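Local coordinates for protein glutaredoxin, CPYC type (Chlamydomonas reinhardtii, PDB 7NCV) that probably catalyses glutathione-dependent thiol-disulfide exchange as a glutaredoxin of the CPYC type, and is linked to atypical iron-sulfur cluster binding, at residues A[22-27]-A[58-63]; A[32-37]-A[43-48]; A[38-43]-A[95-100]; A[73-76]-A[81-84]; A[76-81]-A[102-107]. One frame throughout, in Å; residues are numbered along the deposited sequence.

Interaction 1: A[22-27]-A[58-63]; sequences YSKTYC and AMQDAL
Lys-24 and Gln-60 supply the polar part of this contact. Their side chains reach for each other from opposite directions, and NZ of Lys-24 donates a hydrogen bond of 2.9 Å to OE1 of Gln-60. The C=O...N angle is 118°, and the ammonium sits above the carbonyl plane, 38° out of it. With Lys-24 extended beyond CG, its CE also comes to 3.3 Å from OE1 of Gln-60. NE2 of the same amide is bonded to the backbone O of Arg-70, which fixes the rotation of the group. A leucine in place of Gln-60 would probably leave Lys-24 NZ without this acceptor and Arg-70 O without its amide donor.

The apolar part centres on Tyr-22. CE of Met-59 meets ring atom CE1 of Tyr-22 at 3.7 Å, the thioether chain bending at both chi2 and chi3 (-75°) to bring its methyl there. On Leu-63 the two branches divide the work: CD1 packs 3.9 Å from CB of Tyr-22, while CD2 approaches the ring obliquely.

Strand 19-23 thus packs against helix 58-67, with Ala-13 of helix 3-16 against Tyr-22 and Phe-76 of strand 74-77 touching both Tyr-22 and Leu-63.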
# COMPACT_ATOMS: atom_id res chain seq x y z
N TYR A 22 0.58 2.77 1.37
CA TYR A 22 0.40 4.19 1.62
C TYR A 22 -0.79 4.34 2.54
O TYR A 22 -1.85 3.73 2.31
CB TYR A 22 0.17 4.92 0.29
CG TYR A 22 1.49 5.02 -0.43
CD1 TYR A 22 2.34 6.09 -0.17
CD2 TYR A 22 1.96 3.97 -1.23
CE1 TYR A 22 3.64 6.18 -0.73
CE2 TYR A 22 3.24 4.04 -1.84
CZ TYR A 22 4.05 5.15 -1.58
OH TYR A 22 5.33 5.22 -2.16
N SER A 23 -0.59 5.10 3.62
CA SER A 23 -1.50 5.05 4.77
C SER A 23 -1.60 6.42 5.41
O SER A 23 -0.89 7.37 5.04
CB SER A 23 -0.90 3.99 5.71
OG SER A 23 -1.54 3.92 7.00
N LYS A 24 -2.53 6.55 6.37
CA LYS A 24 -2.47 7.62 7.36
C LYS A 24 -2.66 6.97 8.73
O LYS A 24 -3.27 5.89 8.84
CB LYS A 24 -3.53 8.68 7.17
CG LYS A 24 -3.33 9.46 5.88
CD LYS A 24 -4.45 10.48 5.63
CE LYS A 24 -4.27 11.11 4.20
NZ LYS A 24 -5.49 11.99 3.99
N THR A 25 -2.09 7.60 9.77
CA THR A 25 -2.13 7.03 11.12
C THR A 25 -3.56 6.80 11.60
O THR A 25 -3.88 5.71 12.10
CB THR A 25 -1.38 7.95 12.10
OG1 THR A 25 0.00 7.98 11.64
CG2 THR A 25 -1.43 7.45 13.55
N TYR A 26 -4.44 7.82 11.44
CA TYR A 26 -5.85 7.75 11.91
C TYR A 26 -6.68 7.32 10.71
O TYR A 26 -7.14 8.14 9.91
CB TYR A 26 -6.30 9.09 12.47
CG TYR A 26 -7.57 8.97 13.21
CD1 TYR A 26 -8.79 9.02 12.56
CD2 TYR A 26 -7.56 8.83 14.58
CE1 TYR A 26 -10.01 8.90 13.26
CE2 TYR A 26 -8.77 8.73 15.31
CZ TYR A 26 -9.97 8.77 14.63
OH TYR A 26 -11.12 8.61 15.37
N CYS A 27 -6.88 6.00 10.60
CA CYS A 27 -7.55 5.45 9.42
C CYS A 27 -7.91 4.00 9.69
O CYS A 27 -7.05 3.11 9.67
CB CYS A 27 -6.64 5.55 8.18
SG CYS A 27 -7.72 4.87 6.80
N ALA A 58 -0.57 16.14 -3.07
CA ALA A 58 0.04 15.65 -4.30
C ALA A 58 0.25 14.14 -4.28
O ALA A 58 0.14 13.48 -5.33
CB ALA A 58 1.39 16.33 -4.53
N MET A 59 0.64 13.59 -3.13
CA MET A 59 0.78 12.15 -2.98
C MET A 59 -0.53 11.41 -3.21
O MET A 59 -0.56 10.38 -3.89
CB MET A 59 1.36 11.82 -1.61
CG MET A 59 2.82 12.23 -1.54
SD MET A 59 4.00 11.23 -2.52
CE MET A 59 4.09 9.80 -1.50
N GLN A 60 -1.64 11.94 -2.67
CA GLN A 60 -2.92 11.27 -2.89
C GLN A 60 -3.42 11.47 -4.33
O GLN A 60 -3.91 10.52 -4.96
CB GLN A 60 -3.93 11.78 -1.87
CG GLN A 60 -3.64 11.16 -0.50
CD GLN A 60 -4.77 11.39 0.47
OE1 GLN A 60 -4.78 12.37 1.21
NE2 GLN A 60 -5.75 10.48 0.46
N ASP A 61 -3.16 12.64 -4.91
CA ASP A 61 -3.40 12.84 -6.33
C ASP A 61 -2.57 11.87 -7.16
O ASP A 61 -3.05 11.33 -8.17
CB ASP A 61 -3.05 14.27 -6.75
CG ASP A 61 -4.05 15.31 -6.25
OD1 ASP A 61 -5.11 14.96 -5.67
OD2 ASP A 61 -3.73 16.51 -6.46
N ALA A 62 -1.31 11.66 -6.79
CA ALA A 62 -0.52 10.67 -7.51
C ALA A 62 -1.10 9.26 -7.37
O ALA A 62 -1.11 8.48 -8.33
CB ALA A 62 0.92 10.69 -6.99
N LEU A 63 -1.54 8.88 -6.15
CA LEU A 63 -2.17 7.57 -5.98
C LEU A 63 -3.41 7.41 -6.86
O LEU A 63 -3.68 6.32 -7.36
CB LEU A 63 -2.51 7.38 -4.52
CG LEU A 63 -1.20 7.11 -3.73
CD1 LEU A 63 -1.49 7.36 -2.26
CD2 LEU A 63 -0.59 5.72 -3.95

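Interaction 2: A[32-37]-A[43-48]; sequences KAKNAL and GKYTVV
Leu-37 packs against the ring of Tyr-45, and this is the close part of the contact. Its CB lies 3.7 Å from CE1 of Tyr-45, and its methyl CD1 stands over one face of the ring, 4.2 Å from the centroid and 24° off the normal, displaced toward the rim. That is a CH-pi arrangement. The ring gets there because chi1 of Tyr-45 is 59°, which sets CG between the backbone N and the carbonyl carbon and turns the phenol toward the helix. At the far end of the ring, OH of Tyr-45 comes within 3.2 Å of the backbone O of Lys-34, a contact and not a hydrogen bond; the hydroxyl is hydrogen-bonded instead to OD1 of Asn-38, one turn further along the helix.

The segments belong to the beta-alpha-beta unit of strand 19-23, helix 28-41 and strand 46-49, part of the thioredoxin fold. Tyr-45, just before the second strand, and Val-47 within it both direct their side chains at the helix that connects the two parallel strands.

Toward the solvent side the packing thins to a few aliphatic atoms. Lys-34, partly exposed, runs extended beyond CG and crosses Val-47 at about a right angle, touching it through CE, 3.8 Å from CG1 of Val-47. That methyl group belongs to the branch lying anti to the backbone N (chi1 180°). Beyond CE the lysine leaves the contact: NZ forms a salt bridge with OE2 of Glu-49 and a weak hydrogen bond with OG of Ser-23.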
# COMPACT_ATOMS: atom_id res chain seq x y z
N LYS A 32 -7.11 -2.06 8.89
CA LYS A 32 -7.58 -3.33 8.35
C LYS A 32 -6.54 -3.92 7.42
O LYS A 32 -6.25 -5.12 7.48
CB LYS A 32 -8.89 -3.09 7.61
CG LYS A 32 -9.62 -4.34 7.16
CD LYS A 32 -11.01 -4.01 6.58
CE LYS A 32 -11.95 -3.43 7.57
NZ LYS A 32 -13.33 -3.53 6.97
N ALA A 33 -5.93 -3.08 6.57
CA ALA A 33 -4.90 -3.58 5.66
C ALA A 33 -3.66 -4.03 6.41
O ALA A 33 -3.10 -5.08 6.10
CB ALA A 33 -4.55 -2.49 4.68
N LYS A 34 -3.23 -3.23 7.39
CA LYS A 34 -2.03 -3.56 8.14
C LYS A 34 -2.23 -4.85 8.90
O LYS A 34 -1.36 -5.73 8.92
CB LYS A 34 -1.70 -2.42 9.10
CG LYS A 34 -1.18 -1.20 8.38
CD LYS A 34 -1.29 -0.03 9.42
CE LYS A 34 -0.65 1.21 8.80
NZ LYS A 34 -0.77 2.29 9.87
N ASN A 35 -3.41 -5.01 9.54
CA ASN A 35 -3.65 -6.21 10.33
C ASN A 35 -3.66 -7.43 9.43
O ASN A 35 -3.18 -8.51 9.84
CB ASN A 35 -4.97 -6.09 11.07
CG ASN A 35 -4.85 -5.22 12.32
OD1 ASN A 35 -3.77 -4.87 12.76
ND2 ASN A 35 -6.04 -4.88 12.89
N ALA A 36 -4.19 -7.29 8.20
CA ALA A 36 -4.20 -8.40 7.26
C ALA A 36 -2.79 -8.83 6.89
O ALA A 36 -2.45 -10.03 6.95
CB ALA A 36 -5.02 -8.02 6.03
N LEU A 37 -1.96 -7.87 6.51
CA LEU A 37 -0.56 -8.16 6.20
C LEU A 37 0.14 -8.74 7.42
O LEU A 37 1.01 -9.63 7.28
CB LEU A 37 0.08 -6.86 5.74
CG LEU A 37 -0.35 -6.49 4.32
CD1 LEU A 37 0.02 -5.01 4.08
CD2 LEU A 37 0.20 -7.39 3.18
N GLY A 43 5.89 -6.68 10.82
CA GLY A 43 7.22 -6.04 11.00
C GLY A 43 8.14 -6.07 9.81
O GLY A 43 9.30 -5.69 10.00
N LYS A 44 7.71 -6.47 8.61
CA LYS A 44 8.69 -6.70 7.54
C LYS A 44 8.51 -5.79 6.34
O LYS A 44 9.32 -5.90 5.41
CB LYS A 44 8.62 -8.17 7.08
CG LYS A 44 9.02 -9.19 8.17
CD LYS A 44 8.97 -10.65 7.68
CE LYS A 44 9.43 -11.62 8.72
NZ LYS A 44 9.36 -13.00 8.17
N TYR A 45 7.49 -4.93 6.30
CA TYR A 45 7.10 -4.24 5.08
C TYR A 45 7.02 -2.76 5.36
O TYR A 45 6.76 -2.32 6.49
CB TYR A 45 5.77 -4.74 4.49
CG TYR A 45 4.55 -4.60 5.42
CD1 TYR A 45 4.26 -5.60 6.37
CD2 TYR A 45 3.73 -3.45 5.41
CE1 TYR A 45 3.18 -5.50 7.26
CE2 TYR A 45 2.69 -3.32 6.28
CZ TYR A 45 2.40 -4.34 7.19
OH TYR A 45 1.37 -4.21 8.06
N THR A 46 7.02 -2.01 4.27
CA THR A 46 7.05 -0.56 4.32
C THR A 46 5.64 0.02 4.43
O THR A 46 4.76 -0.33 3.64
CB THR A 46 7.70 0.02 3.07
OG1 THR A 46 9.08 -0.31 3.15
CG2 THR A 46 7.61 1.52 3.05
N VAL A 47 5.44 0.92 5.39
CA VAL A 47 4.29 1.81 5.45
C VAL A 47 4.74 3.24 5.31
O VAL A 47 5.68 3.65 6.00
CB VAL A 47 3.52 1.64 6.78
CG1 VAL A 47 2.31 2.59 6.82
CG2 VAL A 47 3.06 0.20 6.93
N VAL A 48 4.11 4.00 4.41
CA VAL A 48 4.38 5.43 4.23
C VAL A 48 3.15 6.14 4.79
O VAL A 48 2.08 6.12 4.16
CB VAL A 48 4.60 5.80 2.77
CG1 VAL A 48 4.92 7.31 2.68
CG2 VAL A 48 5.72 4.95 2.16

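Interaction 3: A[38-43]-A[95-100]; sequences NQFIAG and GTLEKL
Phe-40 meets Leu-97 and Glu-98 entirely through its ring, with no hydrogen bond between the two segments. From the backbone, CB points toward helix 96-103, and chi1 of -56° sets CG anti to the carbonyl carbon, beside the backbone N. CB and CG carry the ring across without a close partner of their own on that helix. Contact starts at CD2, which lies 4.0 Å from CD2 of Leu-97; the next atom, CE2, is also 4.0 Å from that methyl, so the leucine branch straddles one bond of the ring and comes to it obliquely. Across the ring, at its opposite rim but on the same side of its plane, CE1 meets CB of Glu-98 at 3.8 Å. At the tip, CZ is 4.2 Å from the same CB of Glu-98.

One face of the ring looks onto CA of Glu-98. Since the glutamate touches through CB, it takes part as an aliphatic group here, and its carboxylate plane is turned 37° from the ring. The opposite face is covered by CB of Gln-39, 3.7 Å above the ring plane. Replacing Phe-40 with a serine would probably open a gap beside the Leu-97 methyl and Glu-98 CB.

Leu-107 at the C-terminus and Leu-101 also touch Phe-40. The arrangement is helix-to-helix packing, joining the end of helix 28-41 to the C-terminal helix 96-103 of the glutaredoxin fold.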
# COMPACT_ATOMS: atom_id res chain seq x y z
N ASN A 38 -0.15 -8.22 8.62
CA ASN A 38 0.53 -8.67 9.85
C ASN A 38 0.22 -10.13 10.18
O ASN A 38 0.94 -10.74 10.99
CB ASN A 38 0.14 -7.78 11.03
CG ASN A 38 0.71 -6.40 10.90
OD1 ASN A 38 1.58 -6.11 10.07
ND2 ASN A 38 0.24 -5.53 11.77
N GLN A 39 -0.84 -10.72 9.58
CA GLN A 39 -1.05 -12.15 9.76
C GLN A 39 0.08 -12.98 9.17
O GLN A 39 0.27 -14.15 9.59
CB GLN A 39 -2.37 -12.59 9.12
CG GLN A 39 -3.59 -11.87 9.65
CD GLN A 39 -4.87 -12.36 8.95
OE1 GLN A 39 -5.87 -11.64 8.84
NE2 GLN A 39 -4.84 -13.61 8.47
N PHE A 40 0.82 -12.41 8.21
CA PHE A 40 1.85 -13.14 7.47
C PHE A 40 3.23 -12.56 7.61
O PHE A 40 4.18 -13.34 7.67
CB PHE A 40 1.49 -13.19 6.00
CG PHE A 40 0.11 -13.80 5.77
CD1 PHE A 40 -0.05 -15.18 5.83
CD2 PHE A 40 -0.99 -12.98 5.58
CE1 PHE A 40 -1.36 -15.75 5.65
CE2 PHE A 40 -2.27 -13.55 5.42
CZ PHE A 40 -2.42 -14.92 5.47
N ILE A 41 3.38 -11.22 7.62
CA ILE A 41 4.71 -10.61 7.53
C ILE A 41 4.78 -9.41 8.46
O ILE A 41 5.34 -8.34 8.11
CB ILE A 41 5.03 -10.20 6.08
CG1 ILE A 41 3.91 -9.32 5.48
CG2 ILE A 41 5.29 -11.44 5.20
CD1 ILE A 41 4.38 -8.62 4.17
N ALA A 42 4.27 -9.57 9.67
CA ALA A 42 4.34 -8.48 10.63
C ALA A 42 5.77 -7.99 10.77
O ALA A 42 6.70 -8.80 10.92
CB ALA A 42 3.83 -8.96 12.00
N GLY A 43 5.89 -6.68 10.82
CA GLY A 43 7.22 -6.04 11.00
C GLY A 43 8.14 -6.07 9.81
O GLY A 43 9.30 -5.69 10.00
N GLY A 95 -7.12 -16.67 1.08
CA GLY A 95 -5.94 -17.46 0.75
C GLY A 95 -5.05 -16.81 -0.26
O GLY A 95 -3.89 -17.25 -0.44
N THR A 96 -5.52 -15.75 -0.93
CA THR A 96 -4.68 -15.18 -1.98
C THR A 96 -3.61 -14.23 -1.46
O THR A 96 -2.61 -14.09 -2.17
CB THR A 96 -5.52 -14.48 -3.05
OG1 THR A 96 -6.27 -13.40 -2.46
CG2 THR A 96 -6.41 -15.47 -3.78
N LEU A 97 -3.79 -13.61 -0.27
CA LEU A 97 -2.75 -12.71 0.23
C LEU A 97 -1.50 -13.49 0.50
O LEU A 97 -0.41 -13.08 0.07
CB LEU A 97 -3.21 -11.99 1.49
CG LEU A 97 -2.18 -10.98 2.01
CD1 LEU A 97 -1.89 -9.97 0.87
CD2 LEU A 97 -2.78 -10.26 3.19
N GLU A 98 -1.64 -14.66 1.12
CA GLU A 98 -0.48 -15.52 1.36
C GLU A 98 0.21 -15.89 0.04
O GLU A 98 1.46 -15.79 -0.08
CB GLU A 98 -0.98 -16.79 2.04
CG GLU A 98 0.14 -17.81 2.29
CD GLU A 98 -0.30 -18.96 3.14
OE1 GLU A 98 -1.50 -19.33 3.12
OE2 GLU A 98 0.56 -19.53 3.85
N LYS A 99 -0.57 -16.29 -0.97
CA LYS A 99 0.02 -16.69 -2.25
C LYS A 99 0.73 -15.52 -2.92
O LYS A 99 1.83 -15.69 -3.46
CB LYS A 99 -1.08 -17.29 -3.13
CG LYS A 99 -0.56 -17.71 -4.49
CD LYS A 99 -0.13 -19.13 -4.57
CE LYS A 99 -0.73 -19.75 -5.86
NZ LYS A 99 -0.56 -21.23 -5.92
N LEU A 100 0.13 -14.33 -2.91
CA LEU A 100 0.77 -13.18 -3.55
C LEU A 100 2.07 -12.83 -2.83
O LEU A 100 3.08 -12.43 -3.46
CB LEU A 100 -0.16 -11.96 -3.51
CG LEU A 100 -1.39 -12.08 -4.43
CD1 LEU A 100 -2.29 -10.91 -4.15
CD2 LEU A 100 -0.96 -12.11 -5.91

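Interaction 4: A[73-76]-A[81-84]; sequences PRVF and FLGG
The backbone O of Val-75 accepts the shortest polar bond here, 2.8 Å from N of Leu-82, with an N-H...O angle of 163°. N of Val-75 in turn donates to O of Gly-83 at 3.0 Å. Leu-82 and Gly-83 therefore both face Val-75, which defines a classic beta bulge in the hairpin of strands 74-77 and 80-83. The register moves by one residue between the Val-75/Gly-83 hydrogen-bonded pair and the Phe-76/Phe-81 non-hydrogen-bonded pair.

Gly-83 has a phi of 151°, and at its backbone angles a side chain would be jammed against the preceding carbonyl O. On the face carrying Phe-76 and Phe-81, the two rings form an edge-to-face pair: the edge of Phe-81 is presented to the face of Phe-76, with centroids 5.5 Å apart and planes at 59°. Val-75 and Leu-82 lie side by side, pointing the same way, and meet through CG1 of Val-75 and CD2 of Leu-82, 4.1 Å apart.

Pro-73, which follows a cis peptide bond, touches Cys-30 of the CxxC motif, consistent with the cis-proline that borders the active site in thioredoxin-fold proteins. Arg-74, in one of its two conformers, has NE hydrogen-bonded to Ser-71 O. The Phe-81 ring, for its part, folds back over its own strand: N of Gly-83, within the bulge, lies 3.4 Å above the plane of the Phe-81 ring, over its centre.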
# COMPACT_ATOMS: atom_id res chain seq x y z
N PRO A 73 -6.10 3.23 2.64
CA PRO A 73 -4.78 2.77 2.23
C PRO A 73 -4.72 2.40 0.77
O PRO A 73 -5.74 2.10 0.11
CB PRO A 73 -4.56 1.48 3.05
CG PRO A 73 -6.01 0.91 3.23
CD PRO A 73 -6.90 2.14 3.30
N ARG A 74 -3.50 2.36 0.24
CA ARG A 74 -3.20 1.86 -1.12
C ARG A 74 -2.08 0.85 -0.99
O ARG A 74 -0.96 1.20 -0.63
CB ARG A 74 -2.83 3.01 -2.07
CG ARG A 74 -3.97 4.05 -2.24
CD ARG A 74 -5.03 3.56 -3.25
NE ARG A 74 -6.40 4.01 -2.99
CZ ARG A 74 -7.40 3.85 -3.85
NH1 ARG A 74 -8.64 4.29 -3.58
NH2 ARG A 74 -7.17 3.19 -4.95
N VAL A 75 -2.41 -0.43 -1.17
CA VAL A 75 -1.50 -1.54 -0.92
C VAL A 75 -0.94 -2.05 -2.23
O VAL A 75 -1.71 -2.30 -3.19
CB VAL A 75 -2.25 -2.68 -0.20
CG1 VAL A 75 -1.35 -3.87 0.00
CG2 VAL A 75 -2.82 -2.20 1.14
N PHE A 76 0.39 -2.21 -2.28
CA PHE A 76 1.06 -2.77 -3.45
C PHE A 76 1.89 -3.97 -3.05
O PHE A 76 2.55 -3.96 -2.00
CB PHE A 76 2.00 -1.73 -4.09
CG PHE A 76 1.31 -0.45 -4.55
CD1 PHE A 76 0.99 0.57 -3.62
CD2 PHE A 76 1.09 -0.24 -5.91
CE1 PHE A 76 0.41 1.77 -4.05
CE2 PHE A 76 0.55 0.94 -6.36
CZ PHE A 76 0.19 1.95 -5.44
N PHE A 81 -0.52 -2.94 -7.86
CA PHE A 81 -1.53 -2.50 -6.92
C PHE A 81 -2.50 -3.64 -6.57
O PHE A 81 -3.09 -4.27 -7.47
CB PHE A 81 -2.29 -1.33 -7.53
CG PHE A 81 -3.42 -0.86 -6.69
CD1 PHE A 81 -3.20 -0.36 -5.42
CD2 PHE A 81 -4.71 -0.88 -7.19
CE1 PHE A 81 -4.26 0.12 -4.66
CE2 PHE A 81 -5.80 -0.41 -6.45
CZ PHE A 81 -5.56 0.08 -5.14
N LEU A 82 -2.69 -3.88 -5.27
CA LEU A 82 -3.65 -4.88 -4.80
C LEU A 82 -5.03 -4.28 -4.56
O LEU A 82 -6.04 -4.85 -4.99
CB LEU A 82 -3.11 -5.53 -3.51
CG LEU A 82 -4.09 -6.53 -2.93
CD1 LEU A 82 -4.24 -7.72 -3.84
CD2 LEU A 82 -3.58 -6.97 -1.57
N GLY A 83 -5.09 -3.16 -3.86
CA GLY A 83 -6.39 -2.60 -3.43
C GLY A 83 -6.26 -1.83 -2.14
O GLY A 83 -5.15 -1.44 -1.72
N GLY A 84 -7.40 -1.58 -1.54
CA GLY A 84 -7.47 -0.91 -0.26
C GLY A 84 -7.63 -1.85 0.91
O GLY A 84 -7.20 -3.01 0.87

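Interaction 5: A[76-81]-A[102-107]; sequences FINGKF and QEAGAL
Ile-77 and Asn-78 converge on one methyl group, CB of Ala-104, which heads mainly toward CG2 of Ile-77, while CB of Asn-78 meets it from the flank. CG2 of Ile-77 touches it at 3.8 Å; with chi1 at -61°, this branch lies anti to the backbone N while CG1 lies beside that nitrogen, anti to the carbonyl carbon. CB of Asn-78 reaches the same methyl, also at 3.8 Å. Asn-78 continues past Ala-104 instead of turning away: its CG is 4.1 Å and its OD1 3.9 Å from CA of Ala-104, so the carboxamide runs alongside the alanine.

No direct hydrogen bond links the segments. One water joins them, donating to OD1 of Asn-78 at 2.6 Å and to O of Ala-104 at 3.1 Å. That carbonyl also accepts from NZ of Lys-18.

Asn-78 and Gly-79 fill the middle positions of a type I' turn from Ile-77 to Lys-80, both with positive phi. Facing it, Gly-105 leaves helical geometry with phi 73°, and its N bonds back to O of Gln-102. The contact thus sets the type I' turn of the beta hairpin 74-83 against the Schellman motif that finishes the C-terminal helix 96-103.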
# COMPACT_ATOMS: atom_id res chain seq x y z
N PHE A 76 0.39 -2.21 -2.28
CA PHE A 76 1.06 -2.77 -3.45
C PHE A 76 1.89 -3.97 -3.05
O PHE A 76 2.55 -3.96 -2.00
CB PHE A 76 2.00 -1.73 -4.09
CG PHE A 76 1.31 -0.45 -4.55
CD1 PHE A 76 0.99 0.57 -3.62
CD2 PHE A 76 1.09 -0.24 -5.91
CE1 PHE A 76 0.41 1.77 -4.05
CE2 PHE A 76 0.55 0.94 -6.36
CZ PHE A 76 0.19 1.95 -5.44
N ILE A 77 1.88 -5.01 -3.89
CA ILE A 77 2.71 -6.19 -3.67
C ILE A 77 3.40 -6.53 -4.98
O ILE A 77 2.74 -6.58 -6.03
CB ILE A 77 1.86 -7.39 -3.19
CG1 ILE A 77 1.17 -7.01 -1.84
CG2 ILE A 77 2.73 -8.63 -3.09
CD1 ILE A 77 0.21 -8.13 -1.39
N ASN A 78 4.73 -6.74 -4.93
CA ASN A 78 5.48 -7.17 -6.14
C ASN A 78 5.32 -6.15 -7.28
O ASN A 78 5.30 -6.53 -8.47
CB ASN A 78 5.02 -8.57 -6.60
CG ASN A 78 6.03 -9.23 -7.52
OD1 ASN A 78 7.22 -9.12 -7.31
ND2 ASN A 78 5.53 -9.91 -8.55
N GLY A 79 5.14 -4.89 -6.93
CA GLY A 79 5.06 -3.79 -7.90
C GLY A 79 3.68 -3.57 -8.47
O GLY A 79 3.52 -2.70 -9.35
N LYS A 80 2.69 -4.35 -8.03
CA LYS A 80 1.33 -4.32 -8.58
C LYS A 80 0.35 -3.88 -7.50
O LYS A 80 0.36 -4.40 -6.37
CB LYS A 80 0.95 -5.70 -9.09
CG LYS A 80 -0.51 -5.85 -9.51
CD LYS A 80 -0.77 -7.22 -10.15
CE LYS A 80 -2.14 -7.26 -10.77
NZ LYS A 80 -2.42 -8.57 -11.38
N PHE A 81 -0.52 -2.94 -7.86
CA PHE A 81 -1.53 -2.50 -6.92
C PHE A 81 -2.50 -3.64 -6.57
O PHE A 81 -3.09 -4.27 -7.47
CB PHE A 81 -2.29 -1.33 -7.53
CG PHE A 81 -3.42 -0.86 -6.69
CD1 PHE A 81 -3.20 -0.36 -5.42
CD2 PHE A 81 -4.71 -0.88 -7.19
CE1 PHE A 81 -4.26 0.12 -4.66
CE2 PHE A 81 -5.80 -0.41 -6.45
CZ PHE A 81 -5.56 0.08 -5.14
N GLN A 102 4.02 -14.93 -1.21
CA GLN A 102 4.98 -15.94 -1.61
C GLN A 102 5.57 -15.63 -2.98
O GLN A 102 6.81 -15.69 -3.17
CB GLN A 102 4.33 -17.32 -1.59
CG GLN A 102 4.02 -17.77 -0.16
CD GLN A 102 3.02 -18.95 -0.12
OE1 GLN A 102 2.20 -19.13 -1.02
NE2 GLN A 102 3.09 -19.75 0.94
N GLU A 103 4.71 -15.30 -3.94
CA GLU A 103 5.14 -15.00 -5.30
C GLU A 103 6.04 -13.77 -5.34
O GLU A 103 6.98 -13.71 -6.16
CB GLU A 103 3.91 -14.82 -6.19
CG GLU A 103 3.15 -16.19 -6.37
CD GLU A 103 1.86 -16.05 -7.13
OE1 GLU A 103 1.36 -14.92 -7.29
OE2 GLU A 103 1.39 -17.12 -7.57
N ALA A 104 5.83 -12.82 -4.43
CA ALA A 104 6.68 -11.63 -4.31
C ALA A 104 8.01 -11.90 -3.63
O ALA A 104 8.87 -10.99 -3.60
CB ALA A 104 5.96 -10.55 -3.50
N GLY A 105 8.22 -13.10 -3.06
CA GLY A 105 9.42 -13.34 -2.26
C GLY A 105 9.43 -12.68 -0.90
O GLY A 105 10.49 -12.57 -0.26
N ALA A 106 8.26 -12.25 -0.39
CA ALA A 106 8.11 -11.64 0.90
C ALA A 106 7.81 -12.67 1.98
O ALA A 106 7.93 -12.36 3.18
CB ALA A 106 6.97 -10.58 0.85
N LEU A 107 7.48 -13.90 1.57
CA LEU A 107 7.00 -14.95 2.47
C LEU A 107 7.45 -16.28 1.95
O LEU A 107 7.73 -17.23 2.70
CB LEU A 107 5.44 -14.91 2.55
CG LEU A 107 4.73 -15.80 3.54
CD1 LEU A 107 5.06 -15.54 4.99
CD2 LEU A 107 3.26 -15.59 3.29
OXT LEU A 107 7.52 -16.43 0.72
O HOH W 1 8.56 -8.33 -5.25

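In the fold
Four of the interactions reach one mixed sheet; interaction 3 joins two helices packed around it. Interactions 1 and 2 meet where Ser-23 N lies 2.9 Å from Val-48 O, and interactions 1 and 4 where Tyr-22 N lies 3.0 Å from Arg-74 O, both probable hydrogen bonds. Interactions 3 and 5 share helix 96-103, their centres about 10 Å apart; the centres of interactions 1 and 3 are about 22 Å apart. Cys-27 of interaction 1 is the first cysteine of the CxxC redox site, open in this reduced structure, and Pro-73 of interaction 4 touches its partner Cys-30; an acetate, probably from the crystallisation liquor, comes within about 3 Å (nearest atoms) of the Pro-73 side chain.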